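Local coordinates for dual specificity protein phosphatase 12 (Homo sapiens, PDB 4KI9), which removes phosphate groups from phosphotyrosine and from phosphoserine or phosphothreonine residues of proteins, as a dual specificity phosphatase, at residues Asp58-Arg70 against Val146-Lys160. The protein carries 2 engineered substitutions. Residues are numbered along the deposited sequence; the frame is centred on the assembly and turned at random.
Sequences DKPETDLLSHLDR and VDTSSAIYKQYRLQK
The D63 carboxylate meets helix 151-160 through both oxygens. D63 OD1 takes the Y156 OH at 2.7 Å, 62° out of the carboxylate plane, and the S66 backbone N from the opposite face; the S66 N bond, from three residues on, makes an Asx motif. D63 OD2 lies 2.8 Å from R157 NH1 in a salt bridge and also receives the S66 hydroxyl. S66 OG sits in turn at the edge of the Y153 ring, 2.6 Å from Y153 OH. The tight part is next door: with L65 CG anti to the backbone N (chi1 177°), L65 CD2 makes a CH-pi contact 3.7 Å from the Y156 ring centroid, while K160 CG lies over the rim of the opposite face. At the start of helix 68-80, V146 N gives D69 OD1 a nearly straight bond (172°), and D69 OD2 turns to Y139 and K106. Towards P60 and E61 the contact is looser: the bent K160 chain lays CE 3.2 Å from E61 O, and a water links NZ to P60 O. Replacing D63 by an alanine would probably leave R157 without this countercharge and the Y156 and S66 donors without their mate. Here a C-terminal helix packs on the loop leading into helix 68-80 of the dual specificity phosphatase catalytic domain, with L64 near substrate-binding R95.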
ATOM      1  N   ASP A  58      -0.946  -9.805   7.874  1.00 29.14           N
ATOM      2  CA  ASP A  58      -2.215  -9.095   7.907  1.00 28.14           C
ATOM      3  C   ASP A  58      -2.800  -9.109   9.316  1.00 31.97           C
ATOM      4  O   ASP A  58      -3.838  -9.733   9.558  1.00 33.21           O
ATOM      5  CB  ASP A  58      -3.210  -9.710   6.927  1.00 28.88           C
ATOM      6  CG  ASP A  58      -4.458  -8.869   6.777  1.00 36.29           C
ATOM      7  OD1 ASP A  58      -4.441  -7.689   7.203  1.00 33.30           O
ATOM      8  OD2 ASP A  58      -5.448  -9.384   6.228  1.00 37.87           O
ATOM      9  N   LYS A  59      -2.127  -8.434  10.243  1.00 32.18           N
ATOM     10  CA  LYS A  59      -2.583  -8.385  11.638  1.00 31.16           C
ATOM     11  C   LYS A  59      -2.597  -6.939  12.112  1.00 25.66           C
ATOM     12  O   LYS A  59      -1.774  -6.138  11.668  1.00 24.15           O
ATOM     13  CB  LYS A  59      -1.654  -9.209  12.532  1.00 30.63           C
ATOM     14  CG  LYS A  59      -1.605 -10.696  12.201  1.00 44.29           C
ATOM     15  CD  LYS A  59      -0.665 -11.445  13.141  1.00 54.21           C
ATOM     16  CE  LYS A  59      -0.690 -12.958  12.889  1.00 62.73           C
ATOM     17  NZ  LYS A  59       0.362 -13.698  13.665  1.00 59.41           N
ATOM     18  N   PRO A  60      -3.532  -6.594  13.013  1.00 32.03           N
ATOM     19  CA  PRO A  60      -3.589  -5.249  13.599  1.00 26.99           C
ATOM     20  C   PRO A  60      -2.286  -4.875  14.274  1.00 28.12           C
ATOM     21  O   PRO A  60      -1.937  -3.689  14.294  1.00 32.10           O
ATOM     22  CB  PRO A  60      -4.704  -5.371  14.649  1.00 32.77           C
ATOM     23  CG  PRO A  60      -5.568  -6.465  14.140  1.00 38.42           C
ATOM     24  CD  PRO A  60      -4.645  -7.447  13.478  1.00 36.59           C
ATOM     25  N   GLU A  61      -1.574  -5.864  14.813  1.00 24.03           N
ATOM     26  CA  GLU A  61      -0.306  -5.596  15.495  1.00 32.71           C
ATOM     27  C   GLU A  61       0.819  -5.299  14.511  1.00 30.77           C
ATOM     28  O   GLU A  61       1.873  -4.803  14.910  1.00 31.36           O
ATOM     29  CB  GLU A  61       0.125  -6.755  16.399  1.00 37.92           C
ATOM     30  CG  GLU A  61      -1.003  -7.453  17.126  1.00 48.12           C
ATOM     31  CD  GLU A  61      -1.599  -8.560  16.287  1.00 53.70           C
ATOM     32  OE1 GLU A  61      -0.906  -9.580  16.069  1.00 61.32           O
ATOM     33  OE2 GLU A  61      -2.746  -8.400  15.825  1.00 47.78           O
ATOM     34  N   THR A  62       0.612  -5.616  13.235  1.00 25.00           N
ATOM     35  CA  THR A  62       1.651  -5.363  12.238  1.00 25.01           C
ATOM     36  C   THR A  62       1.871  -3.872  12.076  1.00 25.66           C
ATOM     37  O   THR A  62       0.918  -3.118  11.913  1.00 23.40           O
ATOM     38  CB  THR A  62       1.306  -5.975  10.866  1.00 21.65           C
ATOM     39  OG1 THR A  62       1.246  -7.401  10.984  1.00 28.36           O
ATOM     40  CG2 THR A  62       2.364  -5.606   9.841  1.00 22.24           C
ATOM     41  N   ASP A  63       3.130  -3.448  12.137  1.00 22.53           N
ATOM     42  CA  ASP A  63       3.468  -2.051  11.910  1.00 19.93           C
ATOM     43  C   ASP A  63       3.695  -1.796  10.427  1.00 22.45           C
ATOM     44  O   ASP A  63       4.805  -1.984   9.919  1.00 25.10           O
ATOM     45  CB  ASP A  63       4.713  -1.661  12.716  1.00 20.04           C
ATOM     46  CG  ASP A  63       5.143  -0.220  12.475  1.00 22.52           C
ATOM     47  OD1 ASP A  63       4.387   0.551  11.853  1.00 22.89           O
ATOM     48  OD2 ASP A  63       6.240   0.162  12.933  1.00 21.64           O
ATOM     49  N   LEU A  64       2.642  -1.374   9.733  1.00 18.82           N
ATOM     50  CA  LEU A  64       2.765  -0.912   8.358  1.00 23.80           C
ATOM     51  C   LEU A  64       3.164   0.556   8.322  1.00 20.96           C
ATOM     52  O   LEU A  64       3.853   1.012   7.392  1.00 18.82           O
ATOM     53  CB  LEU A  64       1.441  -1.074   7.620  1.00 26.57           C
ATOM     54  CG  LEU A  64       1.188  -2.300   6.747  1.00 30.77           C
ATOM     55  CD1 LEU A  64       0.054  -1.969   5.813  1.00 26.37           C
ATOM     56  CD2 LEU A  64       2.424  -2.706   5.965  1.00 25.82           C
ATOM     57  N   LEU A  65       2.716   1.301   9.328  1.00 19.11           N
ATOM     58  CA  LEU A  65       2.921   2.757   9.388  1.00 17.02           C
ATOM     59  C   LEU A  65       4.362   3.180   9.104  1.00 16.75           C
ATOM     60  O   LEU A  65       4.597   4.119   8.346  1.00 18.12           O
ATOM     61  CB  LEU A  65       2.474   3.306  10.754  1.00 15.48           C
ATOM     62  CG  LEU A  65       2.682   4.806  11.011  1.00 17.29           C
ATOM     63  CD1 LEU A  65       1.994   5.650   9.936  1.00 14.95           C
ATOM     64  CD2 LEU A  65       2.116   5.186  12.387  1.00 17.55           C
ATOM     65  N   SER A  66       5.319   2.476   9.707  1.00 15.39           N
ATOM     66  CA  SER A  66       6.729   2.820   9.597  1.00 17.69           C
ATOM     67  C   SER A  66       7.263   2.652   8.173  1.00 19.36           C
ATOM     68  O   SER A  66       8.264   3.263   7.815  1.00 16.32           O
ATOM     69  CB  SER A  66       7.556   1.975  10.577  1.00 22.22           C
ATOM     70  OG  SER A  66       7.204   2.286  11.926  1.00 25.99           O
ATOM     71  N   HIS A  67       6.580   1.837   7.367  1.00 18.10           N
ATOM     72  CA  HIS A  67       6.994   1.569   5.978  1.00 17.47           C
ATOM     73  C   HIS A  67       6.261   2.379   4.907  1.00 18.67           C
ATOM     74  O   HIS A  67       6.567   2.253   3.714  1.00 15.17           O
ATOM     75  CB  HIS A  67       6.825   0.077   5.666  1.00 15.07           C
ATOM     76  CG  HIS A  67       7.574  -0.807   6.599  1.00 23.00           C
ATOM     77  ND1 HIS A  67       7.038  -1.257   7.786  1.00 36.45           N
ATOM     78  CD2 HIS A  67       8.841  -1.281   6.557  1.00 24.31           C
ATOM     79  CE1 HIS A  67       7.929  -2.002   8.413  1.00 32.58           C
ATOM     80  NE2 HIS A  67       9.033  -2.032   7.690  1.00 33.94           N
ATOM     81  N   LEU A  68       5.302   3.208   5.317  1.00 16.25           N
ATOM     82  CA  LEU A  68       4.422   3.871   4.363  1.00 15.80           C
ATOM     83  C   LEU A  68       5.120   4.880   3.452  1.00 18.26           C
ATOM     84  O   LEU A  68       4.812   4.942   2.272  1.00 19.67           O
ATOM     85  CB  LEU A  68       3.215   4.539   5.062  1.00 13.69           C
ATOM     86  CG  LEU A  68       2.193   3.603   5.714  1.00 16.47           C
ATOM     87  CD1 LEU A  68       1.059   4.407   6.418  1.00 17.50           C
ATOM     88  CD2 LEU A  68       1.641   2.602   4.690  1.00 19.07           C
ATOM     89  N   ASP A  69       6.026   5.693   3.989  1.00 15.54           N
ATOM     90  CA  ASP A  69       6.738   6.631   3.134  1.00 15.44           C
ATOM     91  C   ASP A  69       7.602   5.914   2.080  1.00 16.33           C
ATOM     92  O   ASP A  69       7.640   6.347   0.943  1.00 14.99           O
ATOM     93  CB  ASP A  69       7.572   7.621   3.942  1.00 22.09           C
ATOM     94  CG  ASP A  69       6.728   8.764   4.538  1.00 23.03           C
ATOM     95  OD1 ASP A  69       7.226   9.450   5.441  1.00 27.49           O
ATOM     96  OD2 ASP A  69       5.576   8.977   4.111  1.00 19.76           O
ATOM     97  N   ARG A  70       8.260   4.814   2.458  1.00 14.47           N
ATOM     98  CA  ARG A  70       9.046   4.004   1.506  1.00 17.39           C
ATOM     99  C   ARG A  70       8.148   3.412   0.417  1.00 20.75           C
ATOM    100  O   ARG A  70       8.467   3.436  -0.777  1.00 15.42           O
ATOM    101  CB  ARG A  70       9.730   2.842   2.234  1.00 17.46           C
ATOM    102  CG  ARG A  70      10.936   3.201   3.116  1.00 19.84           C
ATOM    103  CD  ARG A  70      11.265   1.994   4.045  1.00 23.60           C
ATOM    104  NE  ARG A  70      12.570   2.123   4.679  1.00 32.30           N
ATOM    105  CZ  ARG A  70      13.211   1.147   5.331  1.00 41.32           C
ATOM    106  NH1 ARG A  70      12.680  -0.071   5.458  1.00 39.90           N
ATOM    107  NH2 ARG A  70      14.403   1.394   5.863  1.00 33.05           N
ATOM    108  N   VAL A 146       5.715   9.853   7.739  1.00 19.22           N
ATOM    109  CA  VAL A 146       6.130   9.108   8.919  1.00 23.77           C
ATOM    110  C   VAL A 146       7.177   9.973   9.605  1.00 30.30           C
ATOM    111  O   VAL A 146       8.363   9.882   9.303  1.00 34.93           O
ATOM    112  CB  VAL A 146       6.763   7.736   8.575  1.00 31.29           C
ATOM    113  CG1 VAL A 146       7.091   6.971   9.846  1.00 32.17           C
ATOM    114  CG2 VAL A 146       5.847   6.905   7.662  1.00 25.26           C
ATOM    115  N   ASP A 147       6.732  10.840  10.506  1.00 27.48           N
ATOM    116  CA  ASP A 147       7.632  11.757  11.199  1.00 23.19           C
ATOM    117  C   ASP A 147       8.161  11.102  12.476  1.00 26.85           C
ATOM    118  O   ASP A 147       7.483  11.091  13.502  1.00 27.79           O
ATOM    119  CB  ASP A 147       6.870  13.055  11.500  1.00 30.38           C
ATOM    120  CG  ASP A 147       7.690  14.073  12.281  1.00 33.57           C
ATOM    121  OD1 ASP A 147       7.129  15.151  12.568  1.00 41.66           O
ATOM    122  OD2 ASP A 147       8.868  13.815  12.616  1.00 34.19           O
ATOM    123  N   THR A 148       9.379  10.568  12.427  1.00 23.89           N
ATOM    124  CA  THR A 148       9.879   9.768  13.546  1.00 31.24           C
ATOM    125  C   THR A 148      10.213  10.612  14.768  1.00 36.00           C
ATOM    126  O   THR A 148      10.495  10.078  15.835  1.00 38.24           O
ATOM    127  CB  THR A 148      11.119   8.955  13.171  1.00 35.01           C
ATOM    128  OG1 THR A 148      12.163   9.850  12.773  1.00 39.63           O
ATOM    129  CG2 THR A 148      10.807   7.985  12.039  1.00 32.52           C
ATOM    130  N   SER A 149      10.177  11.930  14.622  1.00 37.68           N
ATOM    131  CA  SER A 149      10.490  12.798  15.745  1.00 38.80           C
ATOM    132  C   SER A 149       9.218  13.297  16.414  1.00 38.64           C
ATOM    133  O   SER A 149       9.279  13.979  17.431  1.00 45.95           O
ATOM    134  CB  SER A 149      11.339  13.987  15.294  1.00 41.18           C
ATOM    135  OG  SER A 149      10.513  15.072  14.915  1.00 44.80           O
ATOM    136  N   SER A 150       8.063  12.958  15.846  1.00 32.80           N
ATOM    137  CA  SER A 150       6.801  13.429  16.404  1.00 31.52           C
ATOM    138  C   SER A 150       6.427  12.644  17.654  1.00 30.66           C
ATOM    139  O   SER A 150       6.852  11.501  17.842  1.00 26.19           O
ATOM    140  CB  SER A 150       5.669  13.364  15.371  1.00 29.07           C
ATOM    141  OG  SER A 150       5.338  12.024  15.069  1.00 26.99           O
ATOM    142  N   ALA A 151       5.645  13.277  18.522  1.00 32.45           N
ATOM    143  CA  ALA A 151       5.154  12.610  19.712  1.00 32.67           C
ATOM    144  C   ALA A 151       4.172  11.518  19.322  1.00 29.03           C
ATOM    145  O   ALA A 151       4.070  10.502  20.004  1.00 32.01           O
ATOM    146  CB  ALA A 151       4.491  13.620  20.665  1.00 31.41           C
ATOM    147  N   ILE A 152       3.440  11.736  18.231  1.00 26.31           N
ATOM    148  CA  ILE A 152       2.500  10.731  17.729  1.00 28.68           C
ATOM    149  C   ILE A 152       3.230   9.436  17.360  1.00 26.56           C
ATOM    150  O   ILE A 152       2.800   8.343  17.736  1.00 22.22           O
ATOM    151  CB  ILE A 152       1.705  11.233  16.508  1.00 28.74           C
ATOM    152  CG1 ILE A 152       0.662  12.258  16.927  1.00 32.97           C
ATOM    153  CG2 ILE A 152       0.993  10.075  15.795  1.00 25.55           C
ATOM    154  CD1 ILE A 152      -0.012  12.897  15.754  1.00 36.68           C
ATOM    155  N   TYR A 153       4.335   9.557  16.635  1.00 21.18           N
ATOM    156  CA  TYR A 153       5.096   8.372  16.227  1.00 21.22           C
ATOM    157  C   TYR A 153       5.748   7.686  17.419  1.00 24.61           C
ATOM    158  O   TYR A 153       5.738   6.455  17.528  1.00 22.96           O
ATOM    159  CB  TYR A 153       6.177   8.713  15.175  1.00 20.66           C
ATOM    160  CG  TYR A 153       6.853   7.461  14.643  1.00 20.29           C
ATOM    161  CD1 TYR A 153       8.121   7.097  15.066  1.00 21.34           C
ATOM    162  CD2 TYR A 153       6.190   6.621  13.754  1.00 22.61           C
ATOM    163  CE1 TYR A 153       8.732   5.942  14.592  1.00 22.36           C
ATOM    164  CE2 TYR A 153       6.790   5.460  13.273  1.00 19.89           C
ATOM    165  CZ  TYR A 153       8.060   5.127  13.693  1.00 21.83           C
ATOM    166  OH  TYR A 153       8.659   3.966  13.240  1.00 22.71           O
ATOM    167  N   LYS A 154       6.318   8.475  18.321  1.00 24.68           N
ATOM    168  CA  LYS A 154       6.983   7.885  19.476  1.00 28.88           C
ATOM    169  C   LYS A 154       5.988   7.116  20.336  1.00 27.81           C
ATOM    170  O   LYS A 154       6.272   5.998  20.754  1.00 24.49           O
ATOM    171  CB  LYS A 154       7.724   8.947  20.289  1.00 33.91           C
ATOM    172  CG  LYS A 154       8.929   9.525  19.555  1.00 37.32           C
ATOM    173  CD  LYS A 154       9.454  10.776  20.224  1.00 41.80           C
ATOM    174  CE  LYS A 154      10.628  11.339  19.440  1.00 47.55           C
ATOM    175  NZ  LYS A 154      11.000  12.708  19.898  1.00 51.79           N
ATOM    176  N   GLN A 155       4.815   7.701  20.584  1.00 26.13           N
ATOM    177  CA  GLN A 155       3.811   7.020  21.403  1.00 28.54           C
ATOM    178  C   GLN A 155       3.356   5.726  20.728  1.00 26.43           C
ATOM    179  O   GLN A 155       3.184   4.700  21.378  1.00 23.90           O
ATOM    180  CB  GLN A 155       2.607   7.931  21.677  1.00 27.15           C
ATOM    181  CG  GLN A 155       1.603   7.318  22.621  1.00 30.23           C
ATOM    182  CD  GLN A 155       2.135   7.201  24.041  1.00 35.34           C
ATOM    183  OE1 GLN A 155       3.108   7.864  24.408  1.00 33.67           O
ATOM    184  NE2 GLN A 155       1.503   6.347  24.845  1.00 34.27           N
ATOM    185  N   TYR A 156       3.169   5.781  19.416  1.00 23.43           N
ATOM    186  CA  TYR A 156       2.776   4.615  18.638  1.00 23.05           C
ATOM    187  C   TYR A 156       3.790   3.467  18.737  1.00 20.69           C
ATOM    188  O   TYR A 156       3.406   2.299  18.851  1.00 23.71           O
ATOM    189  CB  TYR A 156       2.614   5.031  17.174  1.00 22.20           C
ATOM    190  CG  TYR A 156       2.520   3.899  16.178  1.00 24.51           C
ATOM    191  CD1 TYR A 156       3.626   3.521  15.410  1.00 21.59           C
ATOM    192  CD2 TYR A 156       1.320   3.241  15.964  1.00 26.21           C
ATOM    193  CE1 TYR A 156       3.534   2.489  14.475  1.00 16.83           C
ATOM    194  CE2 TYR A 156       1.217   2.213  15.027  1.00 25.64           C
ATOM    195  CZ  TYR A 156       2.328   1.850  14.285  1.00 22.15           C
ATOM    196  OH  TYR A 156       2.223   0.840  13.356  1.00 24.16           O
ATOM    197  N   ARG A 157       5.078   3.794  18.674  1.00 20.19           N
ATOM    198  CA  ARG A 157       6.124   2.773  18.769  1.00 18.90           C
ATOM    199  C   ARG A 157       6.261   2.204  20.194  1.00 22.20           C
ATOM    200  O   ARG A 157       6.529   1.022  20.381  1.00 26.07           O
ATOM    201  CB  ARG A 157       7.465   3.307  18.249  1.00 23.89           C
ATOM    202  CG  ARG A 157       7.529   3.532  16.716  1.00 20.79           C
ATOM    203  CD  ARG A 157       7.352   2.253  15.898  1.00 20.95           C
ATOM    204  NE  ARG A 157       8.118   1.148  16.471  1.00 21.57           N
ATOM    205  CZ  ARG A 157       7.796  -0.138  16.352  1.00 23.39           C
ATOM    206  NH1 ARG A 157       6.727  -0.507  15.651  1.00 23.83           N
ATOM    207  NH2 ARG A 157       8.545  -1.061  16.948  1.00 23.03           N
ATOM    208  N   LEU A 158       6.071   3.041  21.203  1.00 20.17           N
ATOM    209  CA  LEU A 158       6.042   2.541  22.575  1.00 19.88           C
ATOM    210  C   LEU A 158       4.899   1.543  22.735  1.00 22.53           C
ATOM    211  O   LEU A 158       5.058   0.504  23.378  1.00 21.75           O
ATOM    212  CB  LEU A 158       5.882   3.683  23.589  1.00 27.98           C
ATOM    213  CG  LEU A 158       7.014   4.702  23.713  1.00 27.24           C
ATOM    214  CD1 LEU A 158       6.635   5.784  24.700  1.00 27.04           C
ATOM    215  CD2 LEU A 158       8.288   3.986  24.165  1.00 27.65           C
ATOM    216  N   GLN A 159       3.744   1.858  22.154  1.00 22.07           N
ATOM    217  CA  GLN A 159       2.591   0.962  22.258  1.00 27.60           C
ATOM    218  C   GLN A 159       2.844  -0.342  21.516  1.00 21.45           C
ATOM    219  O   GLN A 159       2.470  -1.414  21.982  1.00 29.10           O
ATOM    220  CB  GLN A 159       1.319   1.650  21.744  1.00 27.70           C
ATOM    221  CG  GLN A 159       0.937   2.859  22.603  1.00 45.92           C
ATOM    222  CD  GLN A 159      -0.364   3.520  22.186  1.00 57.92           C
ATOM    223  OE1 GLN A 159      -0.664   4.637  22.610  1.00 57.55           O
ATOM    224  NE2 GLN A 159      -1.146   2.832  21.360  1.00 64.13           N
ATOM    225  N   LYS A 160       3.489  -0.246  20.360  1.00 19.19           N
ATOM    226  CA  LYS A 160       3.824  -1.441  19.585  1.00 21.53           C
ATOM    227  C   LYS A 160       4.670  -2.465  20.335  1.00 22.01           C
ATOM    228  O   LYS A 160       4.496  -3.674  20.144  1.00 21.51           O
ATOM    229  CB  LYS A 160       4.471  -1.052  18.247  1.00 26.23           C
ATOM    230  CG  LYS A 160       3.437  -0.728  17.173  1.00 29.87           C
ATOM    231  CD  LYS A 160       2.750  -2.007  16.714  1.00 32.29           C
ATOM    232  CE  LYS A 160       1.587  -1.728  15.792  1.00 26.84           C
ATOM    233  NZ  LYS A 160       0.428  -1.216  16.546  1.00 27.75           N
TER
HETATM  234  O   HOH W   1      -1.857  -1.094  15.064  1.00 23.91           O